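Local coordinates for adhesion and penetration protein autotransporter (Haemophilus influenzae, PDB 3SYJ), which promotes adherence to and invasion of host cells and self-association of bacteria into aggregates, and is probably a serine protease, at residues I7-Y12 with G157-R162; D169-A172 with H176-T179; G578-T581 with K586-F589; G637-S642 with G650-S655. All blocks are in the same frame, centred on the assembly; numbering follows the deposited sequence.

Contact 1 closes the longest loop, bringing residues 7-12 near the N terminus against 157-162, some 145 residues further on, and so lays helix 9-17 on a three-stranded sheet. Contact 2 follows in series, a short loop joining 169-172 to 176-179. The two touch, because strands 159-162 and 168-172 are neighbours in that sheet. Far along the chain, contacts 3 and 4 close two more short loops, at 578-581 with 586-589 and at 637-642 with 650-655. These also touch, through the parallel neighbours 586-593 and 638-641. None of the four nest or cross. The centres of contacts 1 and 3 lie about 43 Å apart; the first pair belongs to the protease domain, the second to the beta-solenoid.

Contact 1: I7-Y12 with G157-R162; sequences IDYQYY and GRQFWR
Tyr9 of helix 9-17 and Trp161 of strand 159-162 mark the nearest approach of the two backbones, with Tyr9 CA 8.3 Å from Trp161 CA, so the gap is bridged by side chains and no hydrogen bond joins the segments directly. The rings make a T-shaped stack: the benzo edge of Trp161 points at one face of Tyr9, with Trp161 CE3 3.9 Å from Tyr9 CD1, toward the rim of the phenol ring and not over its middle. The two planes stand at 84°, and the ring centroids are 5.4 Å apart. Trp161 gets there with CG between the backbone N and the carbonyl carbon (chi1 58°), and its NE1 is taken up by Asp169. Strand 159-162 is the middle strand of a three-stranded sheet in the S6-type serine protease domain, so helix 9-17 rests here on that sheet, next to strand 2-4. Further along, the Tyr9 hydroxyl lies across Gln159, with Tyr9 OH 3.5 Å from Gln159 CB. Water 1 links their polar ends, sitting in the plane of the phenol ring at its edge, 2.7 Å from Tyr9 OH, and donating to Gln159 OE1 at 2.8 Å. Both polar ends have other partners as well: Tyr9 OH bonds to Tyr177 OH, while Gln159 OE1 is also bonded to Thr179 OG1 and to the terminal Gly1 N. Helix 603-609, from the beta-solenoid part of the chain, packs on Trp161 through Met608, and its Glu609 bonds the backbone N of Tyr9.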
loop_
_atom_site.group_PDB
_atom_site.type_symbol
_atom_site.label_atom_id
_atom_site.label_comp_id
_atom_site.label_asym_id
_atom_site.label_seq_id
_atom_site.Cartn_x
_atom_site.Cartn_y
_atom_site.Cartn_z
ATOM N N ILE A 7 -23.939 -45.560 -33.533
ATOM C CA ILE A 7 -23.777 -44.243 -32.920
ATOM C C ILE A 7 -24.704 -44.141 -31.705
ATOM O O ILE A 7 -25.844 -44.619 -31.756
ATOM C CB ILE A 7 -24.102 -43.130 -33.934
ATOM C CG1 ILE A 7 -23.004 -43.044 -34.994
ATOM C CG2 ILE A 7 -24.281 -41.780 -33.245
ATOM C CD1 ILE A 7 -23.402 -42.243 -36.207
ATOM N N ASP A 8 -24.209 -43.550 -30.614
ATOM C CA ASP A 8 -25.005 -43.380 -29.395
ATOM C C ASP A 8 -26.385 -42.853 -29.726
ATOM O O ASP A 8 -26.522 -41.875 -30.460
ATOM C CB ASP A 8 -24.345 -42.394 -28.436
ATOM C CG ASP A 8 -23.135 -42.971 -27.748
ATOM O OD1 ASP A 8 -23.005 -44.210 -27.696
ATOM O OD2 ASP A 8 -22.312 -42.181 -27.252
ATOM N N TYR A 9 -27.405 -43.504 -29.182
ATOM C CA TYR A 9 -28.782 -43.077 -29.389
ATOM C C TYR A 9 -28.955 -41.658 -28.873
ATOM O O TYR A 9 -29.773 -40.904 -29.392
ATOM C CB TYR A 9 -29.742 -44.013 -28.655
ATOM C CG TYR A 9 -31.149 -44.046 -29.214
ATOM C CD1 TYR A 9 -31.381 -44.183 -30.577
ATOM C CD2 TYR A 9 -32.245 -43.980 -28.372
ATOM C CE1 TYR A 9 -32.680 -44.235 -31.085
ATOM C CE2 TYR A 9 -33.539 -44.029 -28.866
ATOM C CZ TYR A 9 -33.752 -44.156 -30.214
ATOM O OH TYR A 9 -35.042 -44.199 -30.678
ATOM N N GLN A 10 -28.170 -41.289 -27.861
ATOM C CA GLN A 10 -28.286 -39.965 -27.257
ATOM C C GLN A 10 -28.189 -38.830 -28.277
ATOM O O GLN A 10 -28.883 -37.819 -28.144
ATOM C CB GLN A 10 -27.264 -39.765 -26.142
ATOM C CG GLN A 10 -27.617 -38.609 -25.212
ATOM C CD GLN A 10 -28.896 -38.862 -24.411
ATOM O OE1 GLN A 10 -29.116 -39.963 -23.902
ATOM N NE2 GLN A 10 -29.737 -37.836 -24.289
ATOM N N TYR A 11 -27.344 -38.994 -29.294
ATOM C CA TYR A 11 -27.207 -37.962 -30.326
ATOM C C TYR A 11 -28.556 -37.630 -30.945
ATOM O O TYR A 11 -28.935 -36.476 -31.070
ATOM C CB TYR A 11 -26.259 -38.412 -31.437
ATOM C CG TYR A 11 -24.795 -38.259 -31.120
ATOM C CD1 TYR A 11 -24.177 -37.012 -31.174
ATOM C CD2 TYR A 11 -24.018 -39.365 -30.797
ATOM C CE1 TYR A 11 -22.822 -36.876 -30.893
ATOM C CE2 TYR A 11 -22.674 -39.243 -30.520
ATOM C CZ TYR A 11 -22.080 -38.004 -30.569
ATOM O OH TYR A 11 -20.741 -37.902 -30.291
ATOM N N TYR A 12 -29.281 -38.660 -31.330
ATOM C CA TYR A 12 -30.547 -38.471 -32.000
ATOM C C TYR A 12 -31.609 -37.903 -31.068
ATOM O O TYR A 12 -32.528 -37.214 -31.500
ATOM C CB TYR A 12 -31.013 -39.809 -32.553
ATOM C CG TYR A 12 -30.056 -40.451 -33.530
ATOM C CD1 TYR A 12 -30.071 -40.108 -34.881
ATOM C CD2 TYR A 12 -29.150 -41.413 -33.110
ATOM C CE1 TYR A 12 -29.205 -40.707 -35.784
ATOM C CE2 TYR A 12 -28.282 -42.020 -34.002
ATOM C CZ TYR A 12 -28.311 -41.664 -35.338
ATOM O OH TYR A 12 -27.444 -42.273 -36.219
ATOM N N GLY A 157 -42.525 -41.366 -34.863
ATOM C CA GLY A 157 -42.960 -42.656 -35.367
ATOM C C GLY A 157 -42.209 -43.826 -34.744
ATOM O O GLY A 157 -41.205 -43.636 -34.061
ATOM N N ARG A 158 -42.701 -45.039 -34.967
ATOM C CA ARG A 158 -42.030 -46.235 -34.466
ATOM C C ARG A 158 -40.515 -46.100 -34.520
ATOM O O ARG A 158 -39.946 -45.739 -35.554
ATOM C CB ARG A 158 -42.458 -47.456 -35.264
ATOM C CG ARG A 158 -43.919 -47.768 -35.127
ATOM C CD ARG A 158 -44.266 -49.031 -35.875
ATOM N NE ARG A 158 -45.556 -49.550 -35.444
ATOM C CZ ARG A 158 -46.257 -50.458 -36.115
ATOM N NH1 ARG A 158 -45.790 -50.942 -37.260
ATOM N NH2 ARG A 158 -47.427 -50.875 -35.641
ATOM N N GLN A 159 -39.863 -46.393 -33.403
ATOM C CA GLN A 159 -38.430 -46.154 -33.286
ATOM C C GLN A 159 -37.609 -47.439 -33.449
ATOM O O GLN A 159 -37.856 -48.436 -32.775
ATOM C CB GLN A 159 -38.106 -45.460 -31.952
ATOM C CG GLN A 159 -38.933 -44.212 -31.650
ATOM C CD GLN A 159 -38.566 -42.996 -32.504
ATOM O OE1 GLN A 159 -37.679 -43.053 -33.363
ATOM N NE2 GLN A 159 -39.258 -41.880 -32.262
ATOM N N PHE A 160 -36.636 -47.397 -34.351
ATOM C CA PHE A 160 -35.733 -48.506 -34.571
ATOM C C PHE A 160 -34.300 -48.025 -34.459
ATOM O O PHE A 160 -34.019 -46.847 -34.681
ATOM C CB PHE A 160 -35.909 -49.059 -35.985
ATOM C CG PHE A 160 -37.271 -49.630 -36.265
ATOM C CD1 PHE A 160 -37.499 -50.992 -36.171
ATOM C CD2 PHE A 160 -38.316 -48.808 -36.661
ATOM C CE1 PHE A 160 -38.746 -51.522 -36.446
ATOM C CE2 PHE A 160 -39.565 -49.336 -36.940
ATOM C CZ PHE A 160 -39.778 -50.694 -36.831
ATOM N N TRP A 161 -33.388 -48.931 -34.122
ATOM C CA TRP A 161 -31.990 -48.728 -34.497
ATOM C C TRP A 161 -31.482 -49.897 -35.341
ATOM O O TRP A 161 -31.947 -51.025 -35.195
ATOM C CB TRP A 161 -31.077 -48.416 -33.304
ATOM C CG TRP A 161 -31.040 -49.441 -32.226
ATOM C CD1 TRP A 161 -30.873 -50.786 -32.372
ATOM C CD2 TRP A 161 -31.132 -49.197 -30.821
ATOM N NE1 TRP A 161 -30.875 -51.395 -31.142
ATOM C CE2 TRP A 161 -31.032 -50.441 -30.174
ATOM C CE3 TRP A 161 -31.299 -48.045 -30.047
ATOM C CZ2 TRP A 161 -31.094 -50.568 -28.797
ATOM C CZ3 TRP A 161 -31.357 -48.173 -28.684
ATOM C CH2 TRP A 161 -31.258 -49.424 -28.069
ATOM N N ARG A 162 -30.556 -49.607 -36.249
ATOM C CA ARG A 162 -30.065 -50.603 -37.191
ATOM C C ARG A 162 -28.581 -50.833 -36.984
ATOM O O ARG A 162 -27.828 -49.880 -36.797
ATOM C CB ARG A 162 -30.300 -50.143 -38.624
ATOM C CG ARG A 162 -31.737 -49.817 -38.922
ATOM C CD ARG A 162 -32.088 -50.104 -40.369
ATOM N NE ARG A 162 -33.505 -50.426 -40.457
ATOM C CZ ARG A 162 -33.980 -51.659 -40.548
ATOM N NH1 ARG A 162 -33.149 -52.689 -40.602
ATOM N NH2 ARG A 162 -35.285 -51.859 -40.604
HETATM O O HOH W 1 -35.239 -44.389 -33.315
#

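Contact 2: D169-A172 with H176-T179; sequences DQVA and HYLT
The end of strand 168-172, an outer strand of the three-stranded sheet in the S6-type protease domain, is where Val171 and Ala172 receive the side chain of Tyr177 from the loop that follows. The backbones stay well apart, and Ala172 CA lies 7.0 Å from His176 CA, the closest such pair. No hydrogen bond crosses between the segments, and the touching is done by methyls against the far end of the phenol. Ala172 CB meets the ring obliquely, 3.5 Å from both Tyr177 CE2 and Tyr177 OH. Val171 contributes a single branch, CG2, which approaches Tyr177 OH at 3.6 Å while the valine and the tyrosine cross at about a right angle. A chi1 of 57° sets Tyr177 CG between its own backbone N and carbonyl carbon, a setting from which the ring reaches back over the turn to the strand it has just left. The oxygen that these two methyls touch has a polar partner, Tyr9 OH of helix 9-17, which bonds it. Beyond the two segments, His600 lies against the Tyr177 ring with nearly parallel planes, and Leu601 touches both Tyr177 and Val171, so residues of the loop before helix 603-609 pack against this corner of the protease domain. The strand is irregular just at this point. Val171 has a helix-like psi of -20°, and Val171 and Ala172 both pair with Gln159 of the neighbouring antiparallel strand, the arrangement of a classic beta bulge.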
loop_
_atom_site.group_PDB
_atom_site.type_symbol
_atom_site.label_atom_id
_atom_site.label_comp_id
_atom_site.label_asym_id
_atom_site.label_seq_id
_atom_site.Cartn_x
_atom_site.Cartn_y
_atom_site.Cartn_z
ATOM N N ASP A 169 -33.821 -53.281 -34.629
ATOM C CA ASP A 169 -34.517 -53.530 -33.378
ATOM C C ASP A 169 -35.524 -52.411 -33.193
ATOM O O ASP A 169 -35.160 -51.239 -33.258
ATOM C CB ASP A 169 -33.555 -53.504 -32.194
ATOM C CG ASP A 169 -32.585 -54.668 -32.194
ATOM O OD1 ASP A 169 -32.885 -55.709 -32.822
ATOM O OD2 ASP A 169 -31.520 -54.532 -31.551
ATOM N N GLN A 170 -36.787 -52.760 -32.973
ATOM C CA GLN A 170 -37.784 -51.746 -32.650
ATOM C C GLN A 170 -37.772 -51.469 -31.160
ATOM O O GLN A 170 -38.191 -52.303 -30.364
ATOM C CB GLN A 170 -39.184 -52.168 -33.077
ATOM C CG GLN A 170 -40.153 -51.010 -33.000
ATOM C CD GLN A 170 -41.591 -51.409 -33.220
ATOM O OE1 GLN A 170 -42.476 -50.998 -32.466
ATOM N NE2 GLN A 170 -41.839 -52.200 -34.257
ATOM N N VAL A 171 -37.287 -50.294 -30.780
ATOM C CA VAL A 171 -37.055 -49.998 -29.375
ATOM C C VAL A 171 -38.237 -49.287 -28.715
ATOM O O VAL A 171 -38.374 -49.311 -27.495
ATOM C CB VAL A 171 -35.776 -49.179 -29.199
ATOM C CG1 VAL A 171 -34.583 -49.957 -29.763
ATOM C CG2 VAL A 171 -35.916 -47.833 -29.896
ATOM N N ALA A 172 -39.099 -48.670 -29.519
ATOM C CA ALA A 172 -40.298 -48.026 -28.984
ATOM C C ALA A 172 -41.449 -47.974 -29.993
ATOM O O ALA A 172 -41.229 -47.904 -31.202
ATOM C CB ALA A 172 -39.975 -46.626 -28.475
ATOM N N HIS A 176 -44.217 -42.098 -28.712
ATOM C CA HIS A 176 -43.685 -42.158 -27.354
ATOM C C HIS A 176 -42.724 -41.002 -27.116
ATOM O O HIS A 176 -42.752 -40.376 -26.066
ATOM C CB HIS A 176 -42.947 -43.474 -27.105
ATOM C CG HIS A 176 -43.846 -44.651 -26.887
ATOM N ND1 HIS A 176 -43.646 -45.562 -25.871
ATOM C CD2 HIS A 176 -44.940 -45.077 -27.563
ATOM C CE1 HIS A 176 -44.580 -46.495 -25.927
ATOM N NE2 HIS A 176 -45.379 -46.222 -26.944
ATOM N N TYR A 177 -41.856 -40.741 -28.090
ATOM C CA TYR A 177 -40.902 -39.644 -27.997
ATOM C C TYR A 177 -40.357 -39.240 -29.374
ATOM O O TYR A 177 -40.618 -39.900 -30.388
ATOM C CB TYR A 177 -39.753 -39.995 -27.042
ATOM C CG TYR A 177 -39.016 -41.264 -27.435
ATOM C CD1 TYR A 177 -38.022 -41.238 -28.405
ATOM C CD2 TYR A 177 -39.334 -42.479 -26.851
ATOM C CE1 TYR A 177 -37.359 -42.394 -28.782
ATOM C CE2 TYR A 177 -38.685 -43.631 -27.212
ATOM C CZ TYR A 177 -37.698 -43.585 -28.178
ATOM O OH TYR A 177 -37.059 -44.747 -28.534
ATOM N N LEU A 178 -39.606 -38.143 -29.398
ATOM C CA LEU A 178 -39.072 -37.605 -30.641
ATOM C C LEU A 178 -37.662 -38.107 -30.909
ATOM O O LEU A 178 -36.862 -38.244 -29.988
ATOM C CB LEU A 178 -39.049 -36.077 -30.581
ATOM C CG LEU A 178 -40.403 -35.375 -30.456
ATOM C CD1 LEU A 178 -40.189 -33.951 -30.008
ATOM C CD2 LEU A 178 -41.180 -35.429 -31.769
ATOM N N THR A 179 -37.362 -38.381 -32.173
ATOM C CA THR A 179 -35.984 -38.581 -32.608
ATOM C C THR A 179 -35.780 -37.737 -33.844
ATOM O O THR A 179 -36.743 -37.413 -34.538
ATOM C CB THR A 179 -35.662 -40.046 -32.957
ATOM O OG1 THR A 179 -36.574 -40.520 -33.957
ATOM C CG2 THR A 179 -35.759 -40.921 -31.724
#

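Contact 3: G578-T581 with K586-F589; sequences GDIT and KLFF
This is a buried, wholly apolar contact inside the beta-solenoid, between strands 579-582 and 586-593, which succeed each other around the coil. No hydrogen bond runs between them; they face each other through their inward side chains, and Ile580 is the residue that meets both partners. Its CG1 arm lies anti to its own carbonyl carbon (chi1 -64°), and the chain then runs on extended, which carries CD1 to the edge of the Phe589 ring. There Ile580 CD1 sits 3.9 Å from Phe589 CE1. The two side chains come from opposite directions, and because CD1 lies in the ring plane the methyl meets the rim. The other branch of the isoleucine, CG2, faces Leu587, with Ile580 CG2 4.2 Å from Leu587 CD2. In a solenoid of this kind each strand pairs in parallel with its equivalents in the coils before and after, and the interior is filled by stacked apolar residues. Accordingly Ile580 also packs on Phe632 of strand 631-634, Leu587 on Leu568 and Leu570 of strand 567-575, while Phe589 meets Phe627 edge-to-face.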
loop_
_atom_site.group_PDB
_atom_site.type_symbol
_atom_site.label_atom_id
_atom_site.label_comp_id
_atom_site.label_asym_id
_atom_site.label_seq_id
_atom_site.Cartn_x
_atom_site.Cartn_y
_atom_site.Cartn_z
ATOM N N GLY A 578 -26.934 -3.972 -6.792
ATOM C CA GLY A 578 -27.621 -4.144 -5.532
ATOM C C GLY A 578 -27.036 -5.332 -4.800
ATOM O O GLY A 578 -25.988 -5.852 -5.185
ATOM N N ASP A 579 -27.716 -5.774 -3.750
ATOM C CA ASP A 579 -27.168 -6.790 -2.872
ATOM C C ASP A 579 -27.980 -8.064 -2.896
ATOM O O ASP A 579 -29.130 -8.071 -3.334
ATOM C CB ASP A 579 -27.155 -6.286 -1.431
ATOM C CG ASP A 579 -26.285 -5.076 -1.244
ATOM O OD1 ASP A 579 -25.399 -4.839 -2.090
ATOM O OD2 ASP A 579 -26.491 -4.365 -0.241
ATOM N N ILE A 580 -27.365 -9.135 -2.402
ATOM C CA ILE A 580 -28.072 -10.361 -2.073
ATOM C C ILE A 580 -27.942 -10.559 -0.569
ATOM O O ILE A 580 -26.831 -10.560 -0.024
ATOM C CB ILE A 580 -27.494 -11.593 -2.815
ATOM C CG1 ILE A 580 -27.676 -11.447 -4.325
ATOM C CG2 ILE A 580 -28.163 -12.874 -2.340
ATOM C CD1 ILE A 580 -27.062 -12.583 -5.125
ATOM N N THR A 581 -29.088 -10.717 0.090
ATOM C CA THR A 581 -29.154 -10.870 1.541
ATOM C C THR A 581 -29.754 -12.212 1.948
ATOM O O THR A 581 -30.810 -12.609 1.452
ATOM C CB THR A 581 -30.008 -9.747 2.165
ATOM O OG1 THR A 581 -29.402 -8.482 1.877
ATOM C CG2 THR A 581 -30.133 -9.933 3.683
ATOM N N LYS A 586 -30.503 -22.298 3.682
ATOM C CA LYS A 586 -29.343 -22.616 2.864
ATOM C C LYS A 586 -29.475 -22.003 1.480
ATOM O O LYS A 586 -30.524 -22.103 0.844
ATOM C CB LYS A 586 -29.138 -24.133 2.775
ATOM C CG LYS A 586 -28.878 -24.780 4.128
ATOM C CD LYS A 586 -28.509 -26.245 3.993
ATOM C CE LYS A 586 -29.715 -27.108 3.648
ATOM N NZ LYS A 586 -30.441 -27.582 4.856
ATOM N N LEU A 587 -28.400 -21.360 1.028
ATOM C CA LEU A 587 -28.388 -20.685 -0.262
ATOM C C LEU A 587 -27.217 -21.196 -1.098
ATOM O O LEU A 587 -26.060 -21.057 -0.699
ATOM C CB LEU A 587 -28.289 -19.171 -0.058
ATOM C CG LEU A 587 -28.234 -18.278 -1.297
ATOM C CD1 LEU A 587 -29.489 -18.447 -2.143
ATOM C CD2 LEU A 587 -28.053 -16.826 -0.885
ATOM N N PHE A 588 -27.521 -21.793 -2.250
ATOM C CA PHE A 588 -26.492 -22.375 -3.109
ATOM C C PHE A 588 -26.337 -21.586 -4.392
ATOM O O PHE A 588 -27.315 -21.333 -5.092
ATOM C CB PHE A 588 -26.829 -23.834 -3.464
ATOM C CG PHE A 588 -26.340 -24.840 -2.454
ATOM C CD1 PHE A 588 -26.871 -24.872 -1.177
ATOM C CD2 PHE A 588 -25.357 -25.756 -2.784
ATOM C CE1 PHE A 588 -26.424 -25.796 -0.244
ATOM C CE2 PHE A 588 -24.910 -26.684 -1.858
ATOM C CZ PHE A 588 -25.448 -26.703 -0.590
ATOM N N PHE A 589 -25.105 -21.187 -4.688
ATOM C CA PHE A 589 -24.757 -20.665 -6.007
ATOM C C PHE A 589 -24.067 -21.793 -6.748
ATOM O O PHE A 589 -23.036 -22.297 -6.304
ATOM C CB PHE A 589 -23.818 -19.464 -5.901
ATOM C CG PHE A 589 -24.399 -18.298 -5.156
ATOM C CD1 PHE A 589 -25.007 -17.256 -5.837
ATOM C CD2 PHE A 589 -24.328 -18.242 -3.776
ATOM C CE1 PHE A 589 -25.538 -16.174 -5.151
ATOM C CE2 PHE A 589 -24.855 -17.177 -3.083
ATOM C CZ PHE A 589 -25.465 -16.136 -3.771
#

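Contact 4: G637-S642 with G650-S655; sequences GSAVVS and GNWTVS
Apolar contacts of Ala639 and Val641 with the indole of Trp652 carry this buried meeting of strand 638-641 with strand 645-654. Ala639 CB lies at the edge of the indole, near its plane, 4.0 Å from Trp652 CZ3. Val641 comes up obliquely on the same benzo ring, its CG2 4.3 Å from Trp652 CZ2. These are ordinary van der Waals contacts, the second slightly longer, and the backbones are far apart: the nearest pair, Ala639 CA and Val654 CA, stands at 9.3 Å. On the 650-655 side Trp652 makes all the contacts across, its CG anti to the carbonyl carbon (chi1 -72°), where the indole reaches toward strand 638-641. Aromatic neighbours add to this: Phe632 is stacked on the indole, Phe662 meets it edge-to-face, and Phe589 packs at its benzo end. Hydrogen bonds do not run across the contact. The backbone of Ser638 instead pairs with Gly585 and Leu587, and that of Ala639 with Asn659 and Thr661. The chain turns a corner at Gly650, which sends 651-654 onto a different face of the beta-solenoid. Strand 638-641 thus lies between its parallel neighbours 586-593 and 659-662, looking across the interior at strand 645-654, itself flanked by strands 631-634 and 701-709.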
loop_
_atom_site.group_PDB
_atom_site.type_symbol
_atom_site.label_atom_id
_atom_site.label_comp_id
_atom_site.label_asym_id
_atom_site.label_seq_id
_atom_site.Cartn_x
_atom_site.Cartn_y
_atom_site.Cartn_z
ATOM N N GLY A 637 -27.858 -18.129 8.635
ATOM C CA GLY A 637 -27.906 -19.315 7.807
ATOM C C GLY A 637 -26.576 -19.649 7.149
ATOM O O GLY A 637 -25.502 -19.364 7.684
ATOM N N SER A 638 -26.652 -20.254 5.970
ATOM C CA SER A 638 -25.473 -20.753 5.298
ATOM C C SER A 638 -25.524 -20.512 3.785
ATOM O O SER A 638 -26.481 -20.915 3.116
ATOM C CB SER A 638 -25.336 -22.245 5.584
ATOM O OG SER A 638 -23.993 -22.664 5.393
ATOM N N ALA A 639 -24.491 -19.849 3.267
ATOM C CA ALA A 639 -24.319 -19.613 1.829
ATOM C C ALA A 639 -23.217 -20.508 1.262
ATOM O O ALA A 639 -22.110 -20.543 1.792
ATOM C CB ALA A 639 -23.992 -18.139 1.560
ATOM N N VAL A 640 -23.509 -21.222 0.179
ATOM C CA VAL A 640 -22.534 -22.148 -0.391
ATOM C C VAL A 640 -22.330 -21.884 -1.874
ATOM O O VAL A 640 -23.295 -21.837 -2.638
ATOM C CB VAL A 640 -22.975 -23.613 -0.207
ATOM C CG1 VAL A 640 -21.921 -24.566 -0.774
ATOM C CG2 VAL A 640 -23.243 -23.916 1.259
ATOM N N VAL A 641 -21.077 -21.697 -2.277
ATOM C CA VAL A 641 -20.744 -21.581 -3.694
ATOM C C VAL A 641 -20.183 -22.923 -4.150
ATOM O O VAL A 641 -19.103 -23.334 -3.720
ATOM C CB VAL A 641 -19.729 -20.459 -3.955
ATOM C CG1 VAL A 641 -19.499 -20.280 -5.450
ATOM C CG2 VAL A 641 -20.207 -19.155 -3.319
ATOM N N SER A 642 -20.931 -23.607 -5.015
ATOM C CA SER A 642 -20.683 -25.014 -5.312
ATOM C C SER A 642 -20.067 -25.136 -6.703
ATOM O O SER A 642 -19.545 -24.160 -7.243
ATOM C CB SER A 642 -22.010 -25.788 -5.357
ATOM O OG SER A 642 -21.799 -27.190 -5.357
ATOM N N GLY A 650 -18.207 -9.639 -6.086
ATOM C CA GLY A 650 -18.886 -8.816 -5.101
ATOM C C GLY A 650 -18.257 -9.002 -3.734
ATOM O O GLY A 650 -17.495 -9.947 -3.526
ATOM N N ASN A 651 -18.575 -8.114 -2.794
ATOM C CA ASN A 651 -17.977 -8.178 -1.465
ATOM C C ASN A 651 -18.883 -8.904 -0.487
ATOM O O ASN A 651 -20.102 -8.765 -0.545
ATOM C CB ASN A 651 -17.639 -6.774 -0.954
ATOM C CG ASN A 651 -16.601 -6.073 -1.822
ATOM O OD1 ASN A 651 -15.625 -6.679 -2.271
ATOM N ND2 ASN A 651 -16.815 -4.788 -2.066
ATOM N N TRP A 652 -18.283 -9.676 0.409
ATOM C CA TRP A 652 -19.040 -10.533 1.311
ATOM C C TRP A 652 -19.012 -9.998 2.730
ATOM O O TRP A 652 -17.964 -9.597 3.227
ATOM C CB TRP A 652 -18.485 -11.968 1.283
ATOM C CG TRP A 652 -18.810 -12.709 0.007
ATOM C CD1 TRP A 652 -18.211 -12.548 -1.217
ATOM C CD2 TRP A 652 -19.818 -13.716 -0.169
ATOM N NE1 TRP A 652 -18.790 -13.388 -2.137
ATOM C CE2 TRP A 652 -19.776 -14.116 -1.520
ATOM C CE3 TRP A 652 -20.747 -14.317 0.686
ATOM C CZ2 TRP A 652 -20.633 -15.087 -2.035
ATOM C CZ3 TRP A 652 -21.601 -15.278 0.171
ATOM C CH2 TRP A 652 -21.536 -15.655 -1.176
ATOM N N THR A 653 -20.174 -9.991 3.372
ATOM C CA THR A 653 -20.268 -9.723 4.799
ATOM C C THR A 653 -21.059 -10.828 5.493
ATOM O O THR A 653 -22.261 -10.984 5.272
ATOM C CB THR A 653 -20.930 -8.367 5.090
ATOM O OG1 THR A 653 -20.157 -7.323 4.490
ATOM C CG2 THR A 653 -21.003 -8.135 6.592
ATOM N N VAL A 654 -20.372 -11.601 6.322
ATOM C CA VAL A 654 -20.996 -12.699 7.037
ATOM C C VAL A 654 -21.005 -12.352 8.519
ATOM O O VAL A 654 -19.959 -12.053 9.099
ATOM C CB VAL A 654 -20.228 -14.007 6.801
ATOM C CG1 VAL A 654 -21.022 -15.196 7.310
ATOM C CG2 VAL A 654 -19.914 -14.162 5.325
ATOM N N SER A 655 -22.184 -12.379 9.130
ATOM C CA SER A 655 -22.326 -11.885 10.491
ATOM C C SER A 655 -23.125 -12.845 11.366
ATOM O O SER A 655 -23.530 -13.915 10.916
ATOM C CB SER A 655 -22.961 -10.495 10.487
ATOM O OG SER A 655 -24.236 -10.522 9.885
#